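Local coordinates for protein alpha-galactosidase (Thermus thermophilus, PDB 6LCJ) that probably hydrolyses alpha-galactosidic bonds and assembles as a hexamer, at residues A345-A350 / E395-D400; R158-W163 / Y298-L303; Y335-G340 / T428-T433. All blocks are in the same frame, centred on the assembly; numbering follows the deposited sequence.

The three contacts are all buried within a single chain, and they illustrate how a parallel barrel is held together both from within and at its loops. Interactions 2 and 3 lie inside the barrel, where side chains from strands 161-164 and 298-303, and from strand 335-338 and the lead-in to strand 431-433, reach inward; their chemistry is almost wholly apolar and aromatic, with no hydrogen bond across either. Their strands are neighbours in the sheet, so the two contacts adjoin. Interaction 1 joins the loop before strand 352-354 to the start of strand 398-400 and relies on a water as well as on methyl packing. Its His-398 approaches Tyr-335 of interaction 3 and packs on Pro-159 of interaction 2.

Interaction 1 (A345-A350 / E395-D400); sequences ASLGLA and ENVHVD
One water is gripped by three backbone groups and joins Gly-348 and Ala-350 to Asn-396. It accepts from Gly-348 N at 2.8 Å and donates to two carbonyls, Ala-350 O at 3.0 Å and Asn-396 O, so that polar atoms of both segments are satisfied although no direct hydrogen bond crosses between them. The setting is a TIM-type (beta/alpha)8 barrel: 345-350 is the loop entering strand 352-354, and 395-400 runs into its neighbour, strand 398-400. The water thus bridges the two segments just before backbone pairing takes over, through bonds of His-398 with Asp-351 and Leu-353.

Beside the water, apolar groups complete the contact. Leu-347 CG stands beside its own backbone N (chi1 -63°), which sends the CD2 methyl across to the other segment. There it touches Asn-396 CB and, also at 3.9 Å, Val-397 CG1, the leucine and valine side chains crossing at about a right angle. The amide end of Asn-396 has other work: ND2 bonds to Pro-152 O and Ala-148 O, fixing the asparagine while its CB serves the leucine.

The loop is shaped by bonds of its backbone. Ser-346 O accepts from both Leu-349 N and Ala-350 N, and Leu-347 O is held by Arg-321 of helix 317-331. Gly-348 has a phi of 90°, at which a CB would press against Leu-347 O; the turn directs its N-H to the water. Val-397 divides its methyls between two partners. With CG1, the methyl that meets Leu-347, between the backbone N and the carbonyl carbon (chi1 63°), the other methyl, CG2, meets Ala-350, lying 4.2 Å from Ala-350 CB and 3.5 Å from Ala-350 O.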
ATOM      1  N   ALA E 345      -8.109 -36.566  18.266  1.00 27.86           N
ATOM      2  CA  ALA E 345      -9.548 -36.677  18.504  1.00 31.69           C
ATOM      3  C   ALA E 345     -10.153 -37.964  17.933  1.00 33.97           C
ATOM      4  O   ALA E 345     -11.309 -38.275  18.245  1.00 26.58           O
ATOM      5  CB  ALA E 345     -10.267 -35.448  17.929  1.00 26.74           C
ATOM      6  N   SER E 346      -9.406 -38.708  17.106  1.00 32.85           N
ATOM      7  CA  SER E 346      -9.863 -39.967  16.534  1.00 26.46           C
ATOM      8  C   SER E 346      -9.590 -41.151  17.435  1.00 27.33           C
ATOM      9  O   SER E 346     -10.151 -42.224  17.201  1.00 29.59           O
ATOM     10  CB  SER E 346      -9.189 -40.231  15.181  1.00 26.34           C
ATOM     11  OG  SER E 346      -9.663 -39.351  14.168  1.00 29.32           O
ATOM     12  N   LEU E 347      -8.740 -40.987  18.442  1.00 29.47           N
ATOM     13  CA  LEU E 347      -8.306 -42.118  19.251  1.00 28.82           C
ATOM     14  C   LEU E 347      -9.484 -42.719  20.014  1.00 34.25           C
ATOM     15  O   LEU E 347     -10.355 -42.001  20.518  1.00 29.68           O
ATOM     16  CB  LEU E 347      -7.213 -41.674  20.215  1.00 26.58           C
ATOM     17  CG  LEU E 347      -5.913 -41.168  19.586  1.00 28.09           C
ATOM     18  CD1 LEU E 347      -4.896 -40.719  20.654  1.00 21.27           C
ATOM     19  CD2 LEU E 347      -5.323 -42.251  18.683  1.00 26.27           C
ATOM     20  N   GLY E 348      -9.509 -44.050  20.092  1.00 30.83           N
ATOM     21  CA  GLY E 348     -10.604 -44.763  20.699  1.00 26.60           C
ATOM     22  C   GLY E 348     -11.720 -45.137  19.748  1.00 27.06           C
ATOM     23  O   GLY E 348     -12.497 -46.038  20.060  1.00 33.76           O
ATOM     24  N   LEU E 349     -11.831 -44.468  18.606  1.00 26.96           N
ATOM     25  CA  LEU E 349     -12.831 -44.788  17.597  1.00 24.18           C
ATOM     26  C   LEU E 349     -12.228 -45.516  16.400  1.00 32.16           C
ATOM     27  O   LEU E 349     -12.779 -46.527  15.951  1.00 33.73           O
ATOM     28  CB  LEU E 349     -13.529 -43.509  17.126  1.00 22.82           C
ATOM     29  CG  LEU E 349     -14.246 -42.725  18.224  1.00 29.10           C
ATOM     30  CD1 LEU E 349     -14.693 -41.375  17.716  1.00 25.48           C
ATOM     31  CD2 LEU E 349     -15.434 -43.536  18.799  1.00 26.36           C
ATOM     32  N   ALA E 350     -11.105 -45.028  15.872  1.00 28.80           N
ATOM     33  CA  ALA E 350     -10.460 -45.694  14.748  1.00 31.41           C
ATOM     34  C   ALA E 350      -9.811 -47.003  15.186  1.00 28.43           C
ATOM     35  O   ALA E 350      -9.282 -47.113  16.294  1.00 25.69           O
ATOM     36  CB  ALA E 350      -9.400 -44.787  14.117  1.00 26.48           C
ATOM     37  N   GLU E 395       0.374 -47.281  21.005  1.00 30.90           N
ATOM     38  CA  GLU E 395      -0.339 -47.610  22.226  1.00 30.54           C
ATOM     39  C   GLU E 395      -1.855 -47.550  22.040  1.00 36.46           C
ATOM     40  O   GLU E 395      -2.598 -48.254  22.734  1.00 35.08           O
ATOM     41  CB  GLU E 395       0.096 -46.631  23.317  1.00 33.31           C
ATOM     42  CG  GLU E 395      -0.631 -46.796  24.633  1.00 40.05           C
ATOM     43  CD  GLU E 395      -0.189 -48.036  25.401  1.00 49.34           C
ATOM     44  OE1 GLU E 395       0.870 -48.632  25.057  1.00 46.37           O
ATOM     45  OE2 GLU E 395      -0.910 -48.408  26.360  1.00 51.39           O
ATOM     46  N   ASN E 396      -2.338 -46.711  21.124  1.00 30.96           N
ATOM     47  CA  ASN E 396      -3.739 -46.329  21.112  1.00 28.93           C
ATOM     48  C   ASN E 396      -4.512 -46.777  19.889  1.00 28.61           C
ATOM     49  O   ASN E 396      -5.740 -46.771  19.930  1.00 29.23           O
ATOM     50  CB  ASN E 396      -3.871 -44.803  21.231  1.00 29.01           C
ATOM     51  CG  ASN E 396      -3.084 -44.242  22.393  1.00 30.18           C
ATOM     52  OD1 ASN E 396      -1.877 -44.040  22.294  1.00 32.27           O
ATOM     53  ND2 ASN E 396      -3.764 -43.987  23.506  1.00 30.90           N
ATOM     54  N   VAL E 397      -3.837 -47.169  18.801  1.00 24.11           N
ATOM     55  CA  VAL E 397      -4.509 -47.475  17.552  1.00 25.16           C
ATOM     56  C   VAL E 397      -3.492 -48.167  16.663  1.00 25.87           C
ATOM     57  O   VAL E 397      -2.287 -48.042  16.881  1.00 30.31           O
ATOM     58  CB  VAL E 397      -5.060 -46.172  16.907  1.00 25.45           C
ATOM     59  CG1 VAL E 397      -3.927 -45.230  16.554  1.00 22.19           C
ATOM     60  CG2 VAL E 397      -5.914 -46.471  15.677  1.00 25.07           C
ATOM     61  N   HIS E 398      -3.971 -48.917  15.677  1.00 22.73           N
ATOM     62  CA  HIS E 398      -3.098 -49.400  14.622  1.00 25.80           C
ATOM     63  C   HIS E 398      -2.605 -48.215  13.804  1.00 30.70           C
ATOM     64  O   HIS E 398      -3.399 -47.518  13.158  1.00 22.99           O
ATOM     65  CB  HIS E 398      -3.827 -50.397  13.733  1.00 26.95           C
ATOM     66  CG  HIS E 398      -4.243 -51.633  14.458  1.00 32.31           C
ATOM     67  ND1 HIS E 398      -5.225 -52.480  13.989  1.00 26.56           N
ATOM     68  CD2 HIS E 398      -3.826 -52.147  15.642  1.00 29.09           C
ATOM     69  CE1 HIS E 398      -5.381 -53.473  14.848  1.00 32.54           C
ATOM     70  NE2 HIS E 398      -4.542 -53.298  15.854  1.00 31.37           N
ATOM     71  N   VAL E 399      -1.295 -47.992  13.829  1.00 28.15           N
ATOM     72  CA  VAL E 399      -0.693 -46.850  13.159  1.00 27.26           C
ATOM     73  C   VAL E 399      -0.381 -47.241  11.720  1.00 28.17           C
ATOM     74  O   VAL E 399       0.419 -48.151  11.468  1.00 25.63           O
ATOM     75  CB  VAL E 399       0.565 -46.388  13.900  1.00 25.77           C
ATOM     76  CG1 VAL E 399       1.343 -45.407  13.041  1.00 25.78           C
ATOM     77  CG2 VAL E 399       0.164 -45.776  15.230  1.00 25.14           C
ATOM     78  N   ASP E 400      -1.032 -46.567  10.777  1.00 25.15           N
ATOM     79  CA  ASP E 400      -0.858 -46.871   9.367  1.00 24.20           C
ATOM     80  C   ASP E 400       0.192 -45.954   8.752  1.00 23.48           C
ATOM     81  O   ASP E 400      -0.043 -44.744   8.663  1.00 24.86           O
ATOM     82  CB  ASP E 400      -2.187 -46.719   8.647  1.00 24.11           C
ATOM     83  CG  ASP E 400      -2.101 -47.086   7.180  1.00 34.36           C
ATOM     84  OD1 ASP E 400      -1.025 -47.588   6.748  1.00 33.68           O
ATOM     85  OD2 ASP E 400      -3.122 -46.890   6.463  1.00 35.19           O
TER
HETATM   86  O   HOH W   1      -7.855 -45.646  18.425  1.00 27.22           O

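Interaction 2 (R158-W163 / Y298-L303); sequences RPPRVW and YDYLKL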
ATOM      1  N   ARG E 158      -4.455 -57.661  15.727  1.00 37.27           N
ATOM      2  CA  ARG E 158      -3.300 -57.323  14.925  1.00 38.78           C
ATOM      3  C   ARG E 158      -3.763 -56.679  13.624  1.00 37.18           C
ATOM      4  O   ARG E 158      -4.846 -56.996  13.126  1.00 34.22           O
ATOM      5  CB  ARG E 158      -2.449 -58.578  14.652  1.00 42.12           C
ATOM      6  CG  ARG E 158      -1.866 -58.701  13.242  1.00 48.99           C
ATOM      7  CD  ARG E 158      -1.260 -60.092  12.954  1.00 50.30           C
ATOM      8  NE  ARG E 158      -2.268 -61.105  12.611  1.00 57.74           N
ATOM      9  CZ  ARG E 158      -2.955 -61.138  11.463  1.00 65.25           C
ATOM     10  NH1 ARG E 158      -2.760 -60.209  10.523  1.00 52.05           N
ATOM     11  NH2 ARG E 158      -3.848 -62.101  11.248  1.00 62.70           N
ATOM     12  N   PRO E 159      -3.005 -55.724  13.083  1.00 36.47           N
ATOM     13  CA  PRO E 159      -3.450 -55.010  11.870  1.00 35.66           C
ATOM     14  C   PRO E 159      -3.625 -55.969  10.708  1.00 33.64           C
ATOM     15  O   PRO E 159      -2.853 -56.926  10.561  1.00 43.55           O
ATOM     16  CB  PRO E 159      -2.319 -54.006  11.606  1.00 29.65           C
ATOM     17  CG  PRO E 159      -1.613 -53.880  12.925  1.00 32.84           C
ATOM     18  CD  PRO E 159      -1.738 -55.189  13.612  1.00 30.20           C
ATOM     19  N   PRO E 160      -4.648 -55.773   9.891  1.00 35.51           N
ATOM     20  CA  PRO E 160      -4.835 -56.639   8.727  1.00 37.86           C
ATOM     21  C   PRO E 160      -3.775 -56.373   7.670  1.00 41.05           C
ATOM     22  O   PRO E 160      -3.059 -55.368   7.689  1.00 43.16           O
ATOM     23  CB  PRO E 160      -6.236 -56.266   8.212  1.00 39.13           C
ATOM     24  CG  PRO E 160      -6.873 -55.461   9.315  1.00 40.25           C
ATOM     25  CD  PRO E 160      -5.723 -54.775  10.011  1.00 39.87           C
ATOM     26  N   ARG E 161      -3.662 -57.315   6.748  1.00 36.59           N
ATOM     27  CA  ARG E 161      -2.788 -57.169   5.600  1.00 31.69           C
ATOM     28  C   ARG E 161      -3.680 -56.856   4.410  1.00 31.21           C
ATOM     29  O   ARG E 161      -4.608 -57.614   4.107  1.00 32.16           O
ATOM     30  CB  ARG E 161      -1.951 -58.432   5.397  1.00 29.83           C
ATOM     31  CG  ARG E 161      -1.142 -58.771   6.641  1.00 33.32           C
ATOM     32  CD  ARG E 161      -0.172 -59.927   6.415  1.00 40.23           C
ATOM     33  NE  ARG E 161      -0.873 -61.181   6.167  1.00 39.94           N
ATOM     34  CZ  ARG E 161      -1.197 -62.042   7.117  1.00 41.83           C
ATOM     35  NH1 ARG E 161      -0.874 -61.778   8.370  1.00 45.95           N
ATOM     36  NH2 ARG E 161      -1.850 -63.157   6.818  1.00 43.02           N
ATOM     37  N   VAL E 162      -3.434 -55.719   3.769  1.00 30.93           N
ATOM     38  CA  VAL E 162      -4.391 -55.120   2.846  1.00 28.77           C
ATOM     39  C   VAL E 162      -3.738 -54.956   1.491  1.00 27.99           C
ATOM     40  O   VAL E 162      -2.609 -54.460   1.402  1.00 30.28           O
ATOM     41  CB  VAL E 162      -4.889 -53.752   3.349  1.00 31.64           C
ATOM     42  CG1 VAL E 162      -5.894 -53.155   2.345  1.00 27.11           C
ATOM     43  CG2 VAL E 162      -5.467 -53.858   4.755  1.00 23.33           C
ATOM     44  N   TRP E 163      -4.450 -55.346   0.438  1.00 25.03           N
ATOM     45  CA  TRP E 163      -4.141 -54.875  -0.901  1.00 26.70           C
ATOM     46  C   TRP E 163      -5.081 -53.714  -1.211  1.00 30.91           C
ATOM     47  O   TRP E 163      -6.291 -53.814  -0.983  1.00 32.31           O
ATOM     48  CB  TRP E 163      -4.264 -55.981  -1.956  1.00 26.96           C
ATOM     49  CG  TRP E 163      -3.695 -55.503  -3.265  1.00 29.08           C
ATOM     50  CD1 TRP E 163      -2.390 -55.580  -3.674  1.00 26.23           C
ATOM     51  CD2 TRP E 163      -4.393 -54.784  -4.287  1.00 27.49           C
ATOM     52  NE1 TRP E 163      -2.242 -54.976  -4.902  1.00 28.86           N
ATOM     53  CE2 TRP E 163      -3.455 -54.478  -5.300  1.00 29.14           C
ATOM     54  CE3 TRP E 163      -5.724 -54.383  -4.454  1.00 25.94           C
ATOM     55  CZ2 TRP E 163      -3.808 -53.796  -6.468  1.00 26.96           C
ATOM     56  CZ3 TRP E 163      -6.075 -53.712  -5.613  1.00 24.74           C
ATOM     57  CH2 TRP E 163      -5.120 -53.416  -6.601  1.00 25.17           C
ATOM     58  N   TYR E 298     -18.847 -55.306   2.507  1.00 34.75           N
ATOM     59  CA  TYR E 298     -17.576 -54.749   2.961  1.00 35.20           C
ATOM     60  C   TYR E 298     -17.568 -54.617   4.475  1.00 34.47           C
ATOM     61  O   TYR E 298     -18.502 -54.055   5.049  1.00 42.62           O
ATOM     62  CB  TYR E 298     -17.336 -53.383   2.318  1.00 30.12           C
ATOM     63  CG  TYR E 298     -17.350 -53.441   0.815  1.00 33.24           C
ATOM     64  CD1 TYR E 298     -18.548 -53.404   0.110  1.00 33.04           C
ATOM     65  CD2 TYR E 298     -16.171 -53.568   0.096  1.00 30.41           C
ATOM     66  CE1 TYR E 298     -18.563 -53.475  -1.261  1.00 32.13           C
ATOM     67  CE2 TYR E 298     -16.182 -53.628  -1.282  1.00 30.66           C
ATOM     68  CZ  TYR E 298     -17.377 -53.587  -1.948  1.00 29.03           C
ATOM     69  OH  TYR E 298     -17.390 -53.647  -3.313  1.00 36.22           O
ATOM     70  N   ASP E 299     -16.511 -55.118   5.127  1.00 32.04           N
ATOM     71  CA  ASP E 299     -16.336 -54.914   6.566  1.00 35.26           C
ATOM     72  C   ASP E 299     -14.983 -54.284   6.914  1.00 33.38           C
ATOM     73  O   ASP E 299     -14.565 -54.318   8.074  1.00 35.25           O
ATOM     74  CB  ASP E 299     -16.518 -56.229   7.321  1.00 33.58           C
ATOM     75  CG  ASP E 299     -15.519 -57.289   6.892  1.00 43.98           C
ATOM     76  OD1 ASP E 299     -14.944 -57.166   5.790  1.00 41.72           O
ATOM     77  OD2 ASP E 299     -15.317 -58.255   7.660  1.00 51.65           O
ATOM     78  N   TYR E 300     -14.284 -53.734   5.925  1.00 29.84           N
ATOM     79  CA  TYR E 300     -13.107 -52.901   6.130  1.00 31.09           C
ATOM     80  C   TYR E 300     -13.369 -51.603   5.376  1.00 27.94           C
ATOM     81  O   TYR E 300     -13.604 -51.627   4.166  1.00 33.29           O
ATOM     82  CB  TYR E 300     -11.838 -53.618   5.632  1.00 28.81           C
ATOM     83  CG  TYR E 300     -10.524 -52.866   5.769  1.00 26.72           C
ATOM     84  CD1 TYR E 300     -10.231 -51.771   4.963  1.00 29.32           C
ATOM     85  CD2 TYR E 300      -9.557 -53.279   6.682  1.00 33.16           C
ATOM     86  CE1 TYR E 300      -9.028 -51.096   5.078  1.00 29.52           C
ATOM     87  CE2 TYR E 300      -8.341 -52.614   6.806  1.00 30.24           C
ATOM     88  CZ  TYR E 300      -8.086 -51.528   5.998  1.00 31.57           C
ATOM     89  OH  TYR E 300      -6.897 -50.858   6.121  1.00 36.13           O
ATOM     90  N   LEU E 301     -13.391 -50.481   6.090  1.00 27.14           N
ATOM     91  CA  LEU E 301     -13.774 -49.204   5.495  1.00 31.07           C
ATOM     92  C   LEU E 301     -12.672 -48.177   5.691  1.00 28.89           C
ATOM     93  O   LEU E 301     -12.166 -48.004   6.806  1.00 27.29           O
ATOM     94  CB  LEU E 301     -15.076 -48.685   6.096  1.00 32.26           C
ATOM     95  CG  LEU E 301     -16.272 -49.624   5.948  1.00 34.81           C
ATOM     96  CD1 LEU E 301     -17.504 -49.032   6.653  1.00 28.38           C
ATOM     97  CD2 LEU E 301     -16.533 -49.891   4.466  1.00 30.77           C
ATOM     98  N   LYS E 302     -12.294 -47.512   4.610  1.00 27.86           N
ATOM     99  CA  LYS E 302     -11.326 -46.423   4.660  1.00 28.19           C
ATOM    100  C   LYS E 302     -12.109 -45.121   4.572  1.00 26.62           C
ATOM    101  O   LYS E 302     -12.633 -44.761   3.510  1.00 27.93           O
ATOM    102  CB  LYS E 302     -10.290 -46.546   3.545  1.00 29.14           C
ATOM    103  CG  LYS E 302      -9.189 -45.487   3.576  1.00 31.04           C
ATOM    104  CD  LYS E 302      -8.131 -45.774   2.504  1.00 37.72           C
ATOM    105  CE  LYS E 302      -7.173 -44.598   2.278  1.00 41.24           C
ATOM    106  NZ  LYS E 302      -6.161 -44.883   1.195  1.00 41.33           N
ATOM    107  N   LEU E 303     -12.216 -44.441   5.699  1.00 28.08           N
ATOM    108  CA  LEU E 303     -12.962 -43.201   5.798  1.00 26.23           C
ATOM    109  C   LEU E 303     -11.953 -42.075   5.688  1.00 26.45           C
ATOM    110  O   LEU E 303     -11.049 -41.963   6.521  1.00 28.03           O
ATOM    111  CB  LEU E 303     -13.739 -43.146   7.115  1.00 25.88           C
ATOM    112  CG  LEU E 303     -14.647 -44.364   7.319  1.00 26.11           C
ATOM    113  CD1 LEU E 303     -15.429 -44.282   8.639  1.00 24.47           C
ATOM    114  CD2 LEU E 303     -15.598 -44.512   6.125  1.00 25.19           C
TER
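Van der Waals packing, mainly apolar, against the ring of Tyr-300 makes up the direct contact, and Val-162 and Pro-160 supply it. The CG2 methyl of Val-162 approaches the ring obliquely at its hydroxyl end, 3.6 Å from Tyr-300 OH and 3.7 Å from Tyr-300 CZ, the two side chains coming from opposite directions. This methyl stands beside the backbone N of its own residue, while CG1 takes the place anti to that N (chi1 180°). Pro-160 arrives differently: its CG sits at the edge of the ring, near its plane, 4.1 Å from Tyr-300 CE2. One ring corner is therefore shared, since CE2 also lies close to the valine methyl.

The ring of Tyr-300 also meets other aromatic rings. The planes of Tyr-300 and Tyr-335 meet at about 5°, so the two tyrosines from adjacent strands lie almost parallel, and Phe-430 also touches Tyr-300. Such inward-pointing layers of side chains fill the interior of a TIM-type (beta/alpha)8 barrel, the fold to which this Melibiase domain belongs. Strands 161-164 and 298-303 are separated in the sheet by 192-195 and 229-234, and the CA atoms of Pro-160 and Tyr-300 are 9.4 Å apart; the long side chain of Tyr-300 covers most of this distance. It does so with CG anti to its N, which carries the ring away from its strand toward the valine. From the intervening strand 192-195, Val-192 packs on both Pro-160 and Tyr-300, and Gln-194 on Val-162.

The polar bonds near the contact are made by the backbone and by neighbouring residues. Val-162 pairs through its backbone with Lys-431 and Thr-433 of the adjacent strand, while Glu-191 OE1 receives the N-H of Arg-161 and a salt bridge from Arg-158 NH1.

Interaction 3 (Y335-G340 / T428-T433); sequences YLLFCG and TGFKAT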
ATOM      1  N   TYR E 335     -13.824 -52.969  10.509  1.00 34.81           N
ATOM      2  CA  TYR E 335     -12.546 -52.280  10.660  1.00 31.28           C
ATOM      3  C   TYR E 335     -12.664 -50.892  10.043  1.00 31.82           C
ATOM      4  O   TYR E 335     -12.941 -50.765   8.844  1.00 32.31           O
ATOM      5  CB  TYR E 335     -11.412 -53.055   9.986  1.00 27.43           C
ATOM      6  CG  TYR E 335     -10.032 -52.609  10.433  1.00 28.37           C
ATOM      7  CD1 TYR E 335      -9.437 -51.475   9.885  1.00 28.47           C
ATOM      8  CD2 TYR E 335      -9.333 -53.305  11.412  1.00 23.91           C
ATOM      9  CE1 TYR E 335      -8.184 -51.056  10.293  1.00 27.40           C
ATOM     10  CE2 TYR E 335      -8.084 -52.891  11.826  1.00 29.08           C
ATOM     11  CZ  TYR E 335      -7.512 -51.764  11.262  1.00 28.17           C
ATOM     12  OH  TYR E 335      -6.271 -51.341  11.666  1.00 27.37           O
ATOM     13  N   LEU E 336     -12.436 -49.858  10.844  1.00 24.41           N
ATOM     14  CA  LEU E 336     -12.428 -48.494  10.331  1.00 27.96           C
ATOM     15  C   LEU E 336     -10.994 -47.976  10.320  1.00 30.14           C
ATOM     16  O   LEU E 336     -10.328 -47.927  11.368  1.00 27.17           O
ATOM     17  CB  LEU E 336     -13.336 -47.583  11.154  1.00 28.40           C
ATOM     18  CG  LEU E 336     -14.797 -48.009  11.148  1.00 28.47           C
ATOM     19  CD1 LEU E 336     -15.614 -47.047  11.982  1.00 29.08           C
ATOM     20  CD2 LEU E 336     -15.322 -48.111   9.720  1.00 25.15           C
ATOM     21  N   LEU E 337     -10.517 -47.639   9.128  1.00 28.26           N
ATOM     22  CA  LEU E 337      -9.246 -46.968   8.934  1.00 27.98           C
ATOM     23  C   LEU E 337      -9.541 -45.489   8.734  1.00 27.93           C
ATOM     24  O   LEU E 337     -10.226 -45.124   7.771  1.00 25.44           O
ATOM     25  CB  LEU E 337      -8.504 -47.533   7.722  1.00 26.88           C
ATOM     26  CG  LEU E 337      -7.223 -46.763   7.365  1.00 29.99           C
ATOM     27  CD1 LEU E 337      -6.138 -47.004   8.407  1.00 27.93           C
ATOM     28  CD2 LEU E 337      -6.723 -47.134   5.988  1.00 31.11           C
ATOM     29  N   PHE E 338      -9.047 -44.650   9.650  1.00 28.73           N
ATOM     30  CA  PHE E 338      -9.252 -43.202   9.581  1.00 28.53           C
ATOM     31  C   PHE E 338      -8.131 -42.556   8.779  1.00 27.36           C
ATOM     32  O   PHE E 338      -6.949 -42.795   9.054  1.00 24.88           O
ATOM     33  CB  PHE E 338      -9.299 -42.576  10.980  1.00 25.15           C
ATOM     34  CG  PHE E 338     -10.626 -42.739  11.698  1.00 30.63           C
ATOM     35  CD1 PHE E 338     -11.468 -43.815  11.423  1.00 30.52           C
ATOM     36  CD2 PHE E 338     -11.012 -41.835  12.676  1.00 27.09           C
ATOM     37  CE1 PHE E 338     -12.658 -43.981  12.107  1.00 30.05           C
ATOM     38  CE2 PHE E 338     -12.212 -41.992  13.363  1.00 29.00           C
ATOM     39  CZ  PHE E 338     -13.033 -43.065  13.077  1.00 29.66           C
ATOM     40  N   CYS E 339      -8.504 -41.713   7.815  1.00 25.27           N
ATOM     41  CA  CYS E 339      -7.546 -41.045   6.944  1.00 27.53           C
ATOM     42  C   CYS E 339      -7.908 -39.565   6.842  1.00 30.07           C
ATOM     43  O   CYS E 339      -9.084 -39.198   6.913  1.00 29.41           O
ATOM     44  CB  CYS E 339      -7.518 -41.713   5.532  1.00 30.36           C
ATOM     45  SG  CYS E 339      -6.113 -41.175   4.433  1.00 44.41           S
ATOM     46  N   GLY E 340      -6.893 -38.713   6.671  1.00 29.47           N
ATOM     47  CA  GLY E 340      -7.123 -37.276   6.599  1.00 25.12           C
ATOM     48  C   GLY E 340      -7.787 -36.733   7.841  1.00 26.44           C
ATOM     49  O   GLY E 340      -8.571 -35.769   7.778  1.00 23.86           O
ATOM     50  N   THR E 428       5.293 -50.960  12.816  1.00 32.26           N
ATOM     51  CA  THR E 428       3.905 -50.778  13.218  1.00 28.99           C
ATOM     52  C   THR E 428       3.100 -52.064  13.110  1.00 29.70           C
ATOM     53  O   THR E 428       2.055 -52.176  13.762  1.00 29.39           O
ATOM     54  CB  THR E 428       3.214 -49.704  12.359  1.00 27.03           C
ATOM     55  OG1 THR E 428       3.235 -50.104  10.984  1.00 27.93           O
ATOM     56  CG2 THR E 428       3.890 -48.341  12.499  1.00 24.15           C
ATOM     57  N   GLY E 429       3.547 -53.015  12.286  1.00 25.75           N
ATOM     58  CA  GLY E 429       2.756 -54.181  11.958  1.00 19.92           C
ATOM     59  C   GLY E 429       1.625 -53.955  10.979  1.00 27.91           C
ATOM     60  O   GLY E 429       0.857 -54.885  10.733  1.00 33.03           O
ATOM     61  N   PHE E 430       1.487 -52.746  10.411  1.00 30.27           N
ATOM     62  CA  PHE E 430       0.422 -52.420   9.462  1.00 27.57           C
ATOM     63  C   PHE E 430       0.978 -52.600   8.055  1.00 27.20           C
ATOM     64  O   PHE E 430       1.719 -51.750   7.554  1.00 32.30           O
ATOM     65  CB  PHE E 430      -0.088 -50.997   9.689  1.00 25.23           C
ATOM     66  CG  PHE E 430      -1.449 -50.738   9.104  1.00 26.56           C
ATOM     67  CD1 PHE E 430      -1.643 -50.731   7.734  1.00 28.51           C
ATOM     68  CD2 PHE E 430      -2.545 -50.494   9.929  1.00 28.09           C
ATOM     69  CE1 PHE E 430      -2.915 -50.489   7.186  1.00 32.24           C
ATOM     70  CE2 PHE E 430      -3.811 -50.245   9.399  1.00 26.93           C
ATOM     71  CZ  PHE E 430      -4.002 -50.244   8.027  1.00 30.47           C
ATOM     72  N   LYS E 431       0.601 -53.692   7.405  1.00 27.90           N
ATOM     73  CA  LYS E 431       1.206 -54.110   6.146  1.00 24.10           C
ATOM     74  C   LYS E 431       0.192 -53.971   5.025  1.00 28.85           C
ATOM     75  O   LYS E 431      -0.889 -54.571   5.077  1.00 29.33           O
ATOM     76  CB  LYS E 431       1.718 -55.547   6.243  1.00 30.36           C
ATOM     77  CG  LYS E 431       2.826 -55.700   7.277  1.00 24.49           C
ATOM     78  CD  LYS E 431       3.022 -57.118   7.690  1.00 28.12           C
ATOM     79  CE  LYS E 431       4.491 -57.415   7.796  1.00 33.67           C
ATOM     80  NZ  LYS E 431       4.738 -58.805   8.178  1.00 35.19           N
ATOM     81  N   ALA E 432       0.541 -53.174   4.020  1.00 29.11           N
ATOM     82  CA  ALA E 432      -0.349 -52.913   2.904  1.00 26.97           C
ATOM     83  C   ALA E 432       0.481 -52.577   1.673  1.00 25.46           C
ATOM     84  O   ALA E 432       1.605 -52.091   1.785  1.00 26.31           O
ATOM     85  CB  ALA E 432      -1.322 -51.773   3.218  1.00 27.10           C
ATOM     86  N   THR E 433      -0.079 -52.853   0.497  1.00 26.04           N
ATOM     87  CA  THR E 433       0.539 -52.427  -0.744  1.00 26.83           C
ATOM     88  C   THR E 433      -0.536 -52.212  -1.795  1.00 28.82           C
ATOM     89  O   THR E 433      -1.674 -52.688  -1.675  1.00 30.44           O
ATOM     90  CB  THR E 433       1.583 -53.432  -1.275  1.00 31.06           C
ATOM     91  OG1 THR E 433       2.157 -52.926  -2.495  1.00 27.72           O
ATOM     92  CG2 THR E 433       0.943 -54.770  -1.572  1.00 26.27           C
TER
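The ring of Phe-430 is met on one side of its plane by Leu-337 and on the other by the hydroxyl of Tyr-335, both approaching obliquely, while Tyr-300, through its hydroxyl, comes to the ring at its CZ edge. Tyr-335 OH lies 3.5 Å from Phe-430 CE2, and Leu-337 CD1 lies 3.9 Å from Phe-430 CZ, so the CE2-CZ end of the phenyl ring lies between them. The two aromatic planes of Phe-430 and Tyr-335 are turned by roughly 60°. Asp-400 adds to the leucine's side of the ring, Pro-159 to the tyrosine's. This is interior packing of a (beta/alpha)8 barrel: strand 335-338 and the residues entering strand 431-433 are 11.1 Å apart between the CA atoms of Leu-337 and Phe-430, a distance bridged by side chains.

All three side chains extend with CG anti to the backbone N; for Phe-430 (chi1 -160°) this aims the ring across the barrel interior, toward strand 335-338. Tyr-335 OH is hydrogen-bonded to His-398 ND1, which anchors the hydroxyl beside the phenyl. An alanine at Phe-430 would remove the ring, and Leu-337 CD1 and the Tyr-335 hydroxyl would probably face a gap.

Phe-430 follows directly on the end of helix 415-428. Gly-429 leaves the helix with a positive phi, and an ST turn spans this exit, Phe-430 N donating to Thr-428 OG1 at 3.2 Å and 166°.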